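Local coordinates for glycoside hydrolase family 31 (Trueperella pyogenes, PDB 5I0F), which degrades the cyclic tetrasaccharide cycloalternan, probably by a retaining glycosidase mechanism that passes through a covalent glycosyl-enzyme intermediate, at residues Met213-Val218 with Asn278-Val283; Trp293-Trp298 with Arg627-Leu632; Trp665-Gln670 with Thr691-Glu696. All coordinates share one frame; numbering follows the deposited sequence.

Interaction 1: Met213-Val218 with Asn278-Val283; sequences MPFAQV and NGFLDV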
# COMPACT_ATOMS: atom_id res chain seq x y z
N MET A 213 -8.07 4.33 2.63
CA MET A 213 -8.57 5.23 3.69
C MET A 213 -10.09 5.13 3.78
O MET A 213 -10.75 4.94 2.76
CB MET A 213 -8.16 6.67 3.43
CG MET A 213 -6.66 6.93 3.49
SD MET A 213 -6.29 8.67 3.30
CE MET A 213 -4.53 8.63 2.95
N PRO A 214 -10.66 5.24 4.99
CA PRO A 214 -12.11 5.19 5.12
C PRO A 214 -12.73 6.58 4.94
O PRO A 214 -13.39 7.10 5.85
CB PRO A 214 -12.30 4.63 6.53
CG PRO A 214 -11.12 5.19 7.30
CD PRO A 214 -9.99 5.19 6.31
N PHE A 215 -12.56 7.13 3.75
CA PHE A 215 -12.92 8.52 3.43
C PHE A 215 -13.20 8.60 1.95
O PHE A 215 -12.50 7.94 1.16
CB PHE A 215 -11.78 9.51 3.77
CG PHE A 215 -11.82 10.80 2.96
CD1 PHE A 215 -12.63 11.85 3.33
CD2 PHE A 215 -11.05 10.94 1.81
CE1 PHE A 215 -12.69 13.01 2.58
CE2 PHE A 215 -11.10 12.10 1.05
CZ PHE A 215 -11.91 13.14 1.45
N ALA A 216 -14.18 9.41 1.57
CA ALA A 216 -14.41 9.76 0.16
C ALA A 216 -15.13 11.10 0.05
O ALA A 216 -15.83 11.51 0.98
CB ALA A 216 -15.22 8.68 -0.54
N GLN A 217 -14.96 11.76 -1.08
CA GLN A 217 -15.72 12.96 -1.40
C GLN A 217 -16.75 12.61 -2.45
O GLN A 217 -16.56 11.67 -3.24
CB GLN A 217 -14.81 14.13 -1.81
CG GLN A 217 -13.95 13.94 -3.03
CD GLN A 217 -12.46 14.15 -2.70
OE1 GLN A 217 -12.00 15.27 -2.52
NE2 GLN A 217 -11.72 13.05 -2.62
N VAL A 218 -17.85 13.35 -2.43
CA VAL A 218 -18.99 13.09 -3.29
C VAL A 218 -19.28 14.40 -3.99
O VAL A 218 -19.56 15.40 -3.33
CB VAL A 218 -20.20 12.60 -2.50
CG1 VAL A 218 -21.35 12.27 -3.46
CG2 VAL A 218 -19.88 11.39 -1.62
N ASN A 278 -9.89 19.67 2.49
CA ASN A 278 -9.31 20.35 3.65
C ASN A 278 -9.89 19.94 4.99
O ASN A 278 -9.17 19.87 5.98
CB ASN A 278 -9.39 21.87 3.52
CG ASN A 278 -8.22 22.43 2.79
OD1 ASN A 278 -7.10 22.46 3.31
ND2 ASN A 278 -8.45 22.86 1.58
N GLY A 279 -11.19 19.67 5.01
CA GLY A 279 -11.82 19.16 6.22
C GLY A 279 -11.16 17.87 6.66
O GLY A 279 -10.79 17.70 7.83
N PHE A 280 -11.02 16.95 5.71
CA PHE A 280 -10.36 15.67 5.97
C PHE A 280 -8.90 15.84 6.42
O PHE A 280 -8.48 15.26 7.44
CB PHE A 280 -10.48 14.77 4.74
CG PHE A 280 -9.87 13.39 4.94
CD1 PHE A 280 -10.19 12.61 6.05
CD2 PHE A 280 -8.99 12.87 4.00
CE1 PHE A 280 -9.62 11.35 6.23
CE2 PHE A 280 -8.43 11.60 4.16
CZ PHE A 280 -8.75 10.84 5.28
N LEU A 281 -8.16 16.70 5.74
CA LEU A 281 -6.77 16.98 6.13
C LEU A 281 -6.61 17.57 7.54
O LEU A 281 -5.64 17.24 8.25
CB LEU A 281 -6.10 17.92 5.11
CG LEU A 281 -5.95 17.33 3.71
CD1 LEU A 281 -5.17 18.31 2.84
CD2 LEU A 281 -5.27 15.98 3.72
N ASP A 282 -7.56 18.41 7.96
CA ASP A 282 -7.59 18.90 9.33
C ASP A 282 -7.66 17.76 10.37
O ASP A 282 -7.09 17.90 11.44
CB ASP A 282 -8.75 19.88 9.56
CG ASP A 282 -8.51 21.25 8.95
OD1 ASP A 282 -7.33 21.62 8.72
OD2 ASP A 282 -9.51 21.96 8.72
N VAL A 283 -8.34 16.67 10.03
CA VAL A 283 -8.46 15.52 10.91
C VAL A 283 -7.29 14.53 10.74
O VAL A 283 -6.72 14.03 11.73
CB VAL A 283 -9.83 14.83 10.66
CG1 VAL A 283 -9.92 13.47 11.33
CG2 VAL A 283 -10.94 15.74 11.16

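Interaction 2: Trp293-Trp298 with Arg627-Leu632; sequences WIFGLW and RVREAL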
# COMPACT_ATOMS: atom_id res chain seq x y z
N TRP A 293 15.18 18.91 -4.03
CA TRP A 293 15.84 17.76 -4.70
C TRP A 293 14.94 16.54 -4.88
O TRP A 293 15.27 15.68 -5.71
CB TRP A 293 17.18 17.37 -4.05
CG TRP A 293 17.17 17.08 -2.53
CD1 TRP A 293 17.54 17.94 -1.54
CD2 TRP A 293 16.82 15.85 -1.88
NE1 TRP A 293 17.44 17.33 -0.31
CE2 TRP A 293 16.99 16.05 -0.49
CE3 TRP A 293 16.39 14.59 -2.33
CZ2 TRP A 293 16.75 15.05 0.45
CZ3 TRP A 293 16.16 13.58 -1.38
CH2 TRP A 293 16.33 13.83 -0.01
N ILE A 294 13.82 16.44 -4.16
CA ILE A 294 12.88 15.34 -4.42
C ILE A 294 12.27 15.37 -5.83
O ILE A 294 11.78 14.35 -6.30
CB ILE A 294 11.77 15.17 -3.35
CG1 ILE A 294 10.79 16.34 -3.34
CG2 ILE A 294 12.39 14.94 -1.97
CD1 ILE A 294 9.44 16.01 -2.76
N PHE A 295 12.35 16.52 -6.51
CA PHE A 295 11.71 16.70 -7.81
C PHE A 295 12.56 16.39 -9.03
O PHE A 295 12.07 16.49 -10.16
CB PHE A 295 11.14 18.11 -7.91
CG PHE A 295 10.02 18.35 -6.95
CD1 PHE A 295 8.85 17.61 -7.03
CD2 PHE A 295 10.10 19.34 -6.00
CE1 PHE A 295 7.81 17.84 -6.15
CE2 PHE A 295 9.05 19.58 -5.12
CZ PHE A 295 7.91 18.82 -5.19
N GLY A 296 13.83 16.03 -8.82
CA GLY A 296 14.65 15.54 -9.95
C GLY A 296 14.39 14.06 -10.23
O GLY A 296 13.56 13.43 -9.59
N LEU A 297 15.08 13.48 -11.20
CA LEU A 297 14.90 12.05 -11.49
C LEU A 297 15.49 11.19 -10.36
O LEU A 297 16.63 11.42 -9.89
CB LEU A 297 15.54 11.70 -12.83
CG LEU A 297 15.47 10.24 -13.28
CD1 LEU A 297 14.04 9.78 -13.39
CD2 LEU A 297 16.19 10.08 -14.61
N TRP A 298 14.71 10.20 -9.93
CA TRP A 298 15.16 9.19 -8.98
C TRP A 298 15.62 7.95 -9.76
O TRP A 298 14.85 7.42 -10.57
CB TRP A 298 14.04 8.76 -8.05
CG TRP A 298 13.59 9.77 -7.04
CD1 TRP A 298 13.35 11.10 -7.25
CD2 TRP A 298 13.32 9.52 -5.67
NE1 TRP A 298 12.95 11.70 -6.08
CE2 TRP A 298 12.92 10.74 -5.09
CE3 TRP A 298 13.37 8.37 -4.88
CZ2 TRP A 298 12.59 10.86 -3.73
CZ3 TRP A 298 13.02 8.47 -3.52
CH2 TRP A 298 12.63 9.71 -2.97
N ARG A 627 15.55 16.96 -19.45
CA ARG A 627 15.65 18.42 -19.60
C ARG A 627 14.31 19.09 -19.26
O ARG A 627 14.30 20.11 -18.59
CB ARG A 627 16.07 18.85 -21.04
CG ARG A 627 17.56 18.79 -21.32
CD ARG A 627 17.93 19.39 -22.70
NE ARG A 627 17.30 18.67 -23.84
CZ ARG A 627 17.87 17.72 -24.61
NH1 ARG A 627 19.14 17.33 -24.43
NH2 ARG A 627 17.16 17.16 -25.58
N VAL A 628 13.19 18.51 -19.73
CA VAL A 628 11.88 19.03 -19.41
C VAL A 628 11.64 18.98 -17.88
O VAL A 628 11.18 19.98 -17.26
CB VAL A 628 10.77 18.28 -20.19
CG1 VAL A 628 9.38 18.69 -19.70
CG2 VAL A 628 10.89 18.55 -21.70
N ARG A 629 12.00 17.85 -17.28
CA ARG A 629 11.85 17.69 -15.84
C ARG A 629 12.63 18.77 -15.07
O ARG A 629 12.10 19.38 -14.13
CB ARG A 629 12.27 16.30 -15.40
CG ARG A 629 12.06 16.02 -13.92
CD ARG A 629 10.59 16.06 -13.56
NE ARG A 629 10.32 15.68 -12.17
CZ ARG A 629 9.12 15.49 -11.64
NH1 ARG A 629 8.02 15.59 -12.38
NH2 ARG A 629 9.00 15.16 -10.36
N GLU A 630 13.87 19.03 -15.51
CA GLU A 630 14.69 20.05 -14.87
C GLU A 630 14.03 21.42 -14.99
O GLU A 630 13.95 22.15 -14.00
CB GLU A 630 16.12 20.07 -15.42
CG GLU A 630 16.92 18.81 -15.07
CD GLU A 630 17.20 18.68 -13.59
OE1 GLU A 630 18.09 19.41 -13.11
OE2 GLU A 630 16.54 17.87 -12.89
N ALA A 631 13.55 21.76 -16.19
CA ALA A 631 12.83 23.02 -16.43
C ALA A 631 11.54 23.16 -15.60
O ALA A 631 11.13 24.29 -15.29
CB ALA A 631 12.50 23.18 -17.91
N LEU A 632 10.90 22.03 -15.28
CA LEU A 632 9.72 22.03 -14.43
C LEU A 632 10.01 22.22 -12.96
O LEU A 632 9.08 22.47 -12.21
CB LEU A 632 8.95 20.71 -14.55
CG LEU A 632 8.10 20.48 -15.77
CD1 LEU A 632 7.66 19.01 -15.76
CD2 LEU A 632 6.90 21.42 -15.80
O HOH W 1 10.93 13.59 -8.80
O HOH W 2 12.71 18.95 -11.36
O HOH W 3 17.11 15.04 -12.44

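Interaction 3: Trp665-Gln670 with Thr691-Glu696; sequences WAHPRQ and TTYLPE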
# COMPACT_ATOMS: atom_id res chain seq x y z
N TRP A 665 -15.91 13.95 -16.40
CA TRP A 665 -15.98 12.55 -15.90
C TRP A 665 -15.77 11.54 -17.03
O TRP A 665 -15.39 10.40 -16.77
CB TRP A 665 -17.29 12.32 -15.13
CG TRP A 665 -17.36 13.24 -13.96
CD1 TRP A 665 -18.05 14.42 -13.87
CD2 TRP A 665 -16.65 13.10 -12.71
NE1 TRP A 665 -17.84 15.01 -12.65
CE2 TRP A 665 -16.99 14.22 -11.92
CE3 TRP A 665 -15.77 12.15 -12.20
CZ2 TRP A 665 -16.48 14.41 -10.62
CZ3 TRP A 665 -15.28 12.32 -10.89
CH2 TRP A 665 -15.63 13.46 -10.13
N ALA A 666 -15.95 11.98 -18.28
CA ALA A 666 -15.66 11.14 -19.44
C ALA A 666 -14.14 11.02 -19.73
O ALA A 666 -13.74 10.24 -20.59
CB ALA A 666 -16.43 11.65 -20.66
N HIS A 667 -13.31 11.77 -19.00
CA HIS A 667 -11.86 11.78 -19.23
C HIS A 667 -11.09 11.62 -17.91
O HIS A 667 -10.34 12.49 -17.51
CB HIS A 667 -11.49 13.05 -19.98
CG HIS A 667 -12.32 13.27 -21.21
ND1 HIS A 667 -11.93 12.84 -22.45
CD2 HIS A 667 -13.55 13.80 -21.36
CE1 HIS A 667 -12.88 13.13 -23.33
NE2 HIS A 667 -13.87 13.72 -22.69
N PRO A 668 -11.28 10.47 -17.26
CA PRO A 668 -10.73 10.30 -15.92
C PRO A 668 -9.21 10.09 -15.80
O PRO A 668 -8.71 10.08 -14.66
CB PRO A 668 -11.48 9.09 -15.40
CG PRO A 668 -11.68 8.26 -16.63
CD PRO A 668 -11.96 9.26 -17.73
N ARG A 669 -8.48 9.89 -16.91
CA ARG A 669 -7.01 9.81 -16.86
C ARG A 669 -6.30 11.05 -17.44
O ARG A 669 -5.09 11.00 -17.73
CB ARG A 669 -6.50 8.50 -17.48
CG ARG A 669 -6.80 7.28 -16.60
CD ARG A 669 -6.12 6.02 -17.12
NE ARG A 669 -6.62 5.73 -18.46
CZ ARG A 669 -7.65 4.94 -18.78
NH1 ARG A 669 -8.01 4.82 -20.05
NH2 ARG A 669 -8.31 4.24 -17.85
N GLN A 670 -7.02 12.16 -17.62
CA GLN A 670 -6.35 13.47 -17.67
C GLN A 670 -6.40 14.07 -16.29
O GLN A 670 -7.27 13.74 -15.49
CB GLN A 670 -6.89 14.48 -18.70
CG GLN A 670 -8.24 14.22 -19.31
CD GLN A 670 -8.67 15.28 -20.33
OE1 GLN A 670 -8.78 14.99 -21.51
NE2 GLN A 670 -8.99 16.47 -19.85
N THR A 691 -6.55 12.70 -28.15
CA THR A 691 -7.57 13.68 -27.90
C THR A 691 -7.69 14.03 -26.42
O THR A 691 -7.71 13.15 -25.57
CB THR A 691 -8.91 13.19 -28.49
OG1 THR A 691 -8.77 13.13 -29.92
CG2 THR A 691 -10.03 14.12 -28.14
N THR A 692 -7.78 15.33 -26.13
CA THR A 692 -7.89 15.85 -24.78
C THR A 692 -9.15 16.73 -24.67
O THR A 692 -9.42 17.53 -25.56
CB THR A 692 -6.61 16.67 -24.49
OG1 THR A 692 -5.49 15.79 -24.59
CG2 THR A 692 -6.62 17.30 -23.12
N TYR A 693 -9.92 16.56 -23.58
CA TYR A 693 -10.98 17.52 -23.28
C TYR A 693 -10.39 18.73 -22.56
O TYR A 693 -9.75 18.58 -21.50
CB TYR A 693 -12.14 16.91 -22.45
CG TYR A 693 -13.20 17.97 -22.14
CD1 TYR A 693 -14.03 18.47 -23.15
CD2 TYR A 693 -13.31 18.52 -20.86
CE1 TYR A 693 -14.95 19.48 -22.88
CE2 TYR A 693 -14.24 19.50 -20.58
CZ TYR A 693 -15.05 19.99 -21.59
OH TYR A 693 -15.95 20.98 -21.31
N LEU A 694 -10.62 19.92 -23.12
CA LEU A 694 -10.23 21.17 -22.48
C LEU A 694 -11.44 21.80 -21.83
O LEU A 694 -12.47 21.99 -22.50
CB LEU A 694 -9.65 22.18 -23.49
CG LEU A 694 -8.41 21.75 -24.25
CD1 LEU A 694 -8.07 22.82 -25.27
CD2 LEU A 694 -7.25 21.49 -23.29
N PRO A 695 -11.36 22.12 -20.54
CA PRO A 695 -12.44 22.89 -19.91
C PRO A 695 -12.39 24.37 -20.30
O PRO A 695 -11.45 24.80 -20.96
CB PRO A 695 -12.21 22.68 -18.41
CG PRO A 695 -10.81 22.23 -18.26
CD PRO A 695 -10.29 21.77 -19.59
N GLU A 696 -13.40 25.14 -19.89
CA GLU A 696 -13.55 26.55 -20.31
C GLU A 696 -12.30 27.37 -19.98
O GLU A 696 -11.63 27.12 -18.99
CB GLU A 696 -14.77 27.20 -19.65
CG GLU A 696 -16.13 26.62 -20.04
CD GLU A 696 -16.62 27.06 -21.42
OE1 GLU A 696 -16.59 28.27 -21.75
OE2 GLU A 696 -17.07 26.16 -22.17

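Interaction 1: Met213-Val218 with Asn278-Val283
The phenyl rings of F215 and F280 lie one on the other as an offset stack, with centroids 3.9 Å apart and planes only 3° from parallel. Both side chains place CG anti to the backbone N (chi1 155° in F215, -177° in F280), which sends one ring out from strand 212-219 and the other out from helix 273-284 until they lie face against face. Each CB rests over the partner ring: F215 CB is 3.8 Å from the F280 centroid, and F280 CB is 4.0 Å from the F215 centroid, two CH-pi contacts. M213, two residues earlier and across the chain corner at P214, brings its sulfur in differently. Its chain is extended beyond CG, and SD reaches the rim of the F280 ring, in its plane, 3.7 Å from CE2. F280 thus meets an aromatic face and a Met-aromatic edge contact at once, while H229 packs edge-to-face against it. No hydrogen bond joins the two segments. Dispersion and ring electrostatics therefore carry this buried join of helix to sheet, and the stack on one face together with M213 SD at the edge would restrict rotation of F280.

Interaction 2: Trp293-Trp298 with Arg627-Leu632
The guanidinium of R629 turns an N-H edge toward the carbonyl oxygen of F295, and NE makes the main bond at 2.8 Å. That bond is bent, with an N-H...O angle of 139°, and the oxygen sits somewhat out of the guanidinium plane; NH2 adds a weak second bond to the same F295 O. The chain of R629 gets there by leaving helix 617-646 with CG anti to the backbone N and then bending at chi2 (64°), which brings CG and CD close to F295 O, with NE beyond the oxygen end of the carbonyl. The F295 ring stands at 59° to the guanidinium, and its CD1 is 4.1 Å from R629 NH2, which lies near the ring plane at the edge; a face-on cation-pi stack is thereby excluded. Water completes the join. One molecule accepts from R629 NH2 and donates to I294 O and G296 O, another bridges F295 O to R629 O, and a third links L297 N to E630 OE2, whose stronger partner is R633. NH1 donates to the carbonyls of T583 and M585, and NH2 also to that of P586, so the buried charge meets backbone oxygens from two chain regions. Here R629 joins the segment leading into the first barrel strand, 297-300, to the one leading into the last, 587-590, where the (beta/alpha)8 barrel closes.

Interaction 3: Trp665-Gln670 with Thr691-Glu696
H667 and Q670, the two ends of a type I turn, both reach strand 689-694 at Y693. The H667 imidazole lies under the CB of Y693, which is 3.6 Å from the ring centroid and only 14° off the normal, a CH-pi contact over the face. The phenol leads away from the histidine; the two rings are near parallel but slid apart, 5.8 Å between centroids. E663 bonds to H667 NE2, and D661 to Y693 OH. The chain then reverses through P668 and R669, closed by a weak bond from Q670 N to H667 O. Q670 presents its amide to the strand backbone, its chi1 nearly eclipsed at 15°, an unusual value, and its chain extended beyond CG. OE1 accepts from Y693 N at 2.8 Å, and NE2 donates to Y693 O at 2.8 Å with an almost straight N-H...O angle of 172°. Each bond uses a lone pair in the carbonyl plane. T692 CG2 also packs 3.5 Å from Q670 OE1. This paired amide-to-peptide bonding imitates a neighbouring strand and fastens the turn to strand 689-694, which pairs antiparallel with strand 712-717 in the C-terminal beta domain.

All three contacts are buried, yet they hold different elements and do not touch: nearest atoms are about 7 Å apart between interactions 1 and 3, and about 15 Å between interaction 2 and either of the others. Contact centres lie about 18, 25 and 28 Å from the centre of the chain for interactions 1, 2 and 3. Interaction 1 sets a helix on a beta-sheet by ring stacking and a Met-aromatic contact, without hydrogen bonds. Interaction 2 relies on a charged side chain, main-chain carbonyls and waters, with E630 at its partly exposed margin. Interaction 3 mixes an amide-backbone pair with one CH-pi contact. Helix 273-284 is followed by strand 297-300 after a connection that includes a 3-10 turn.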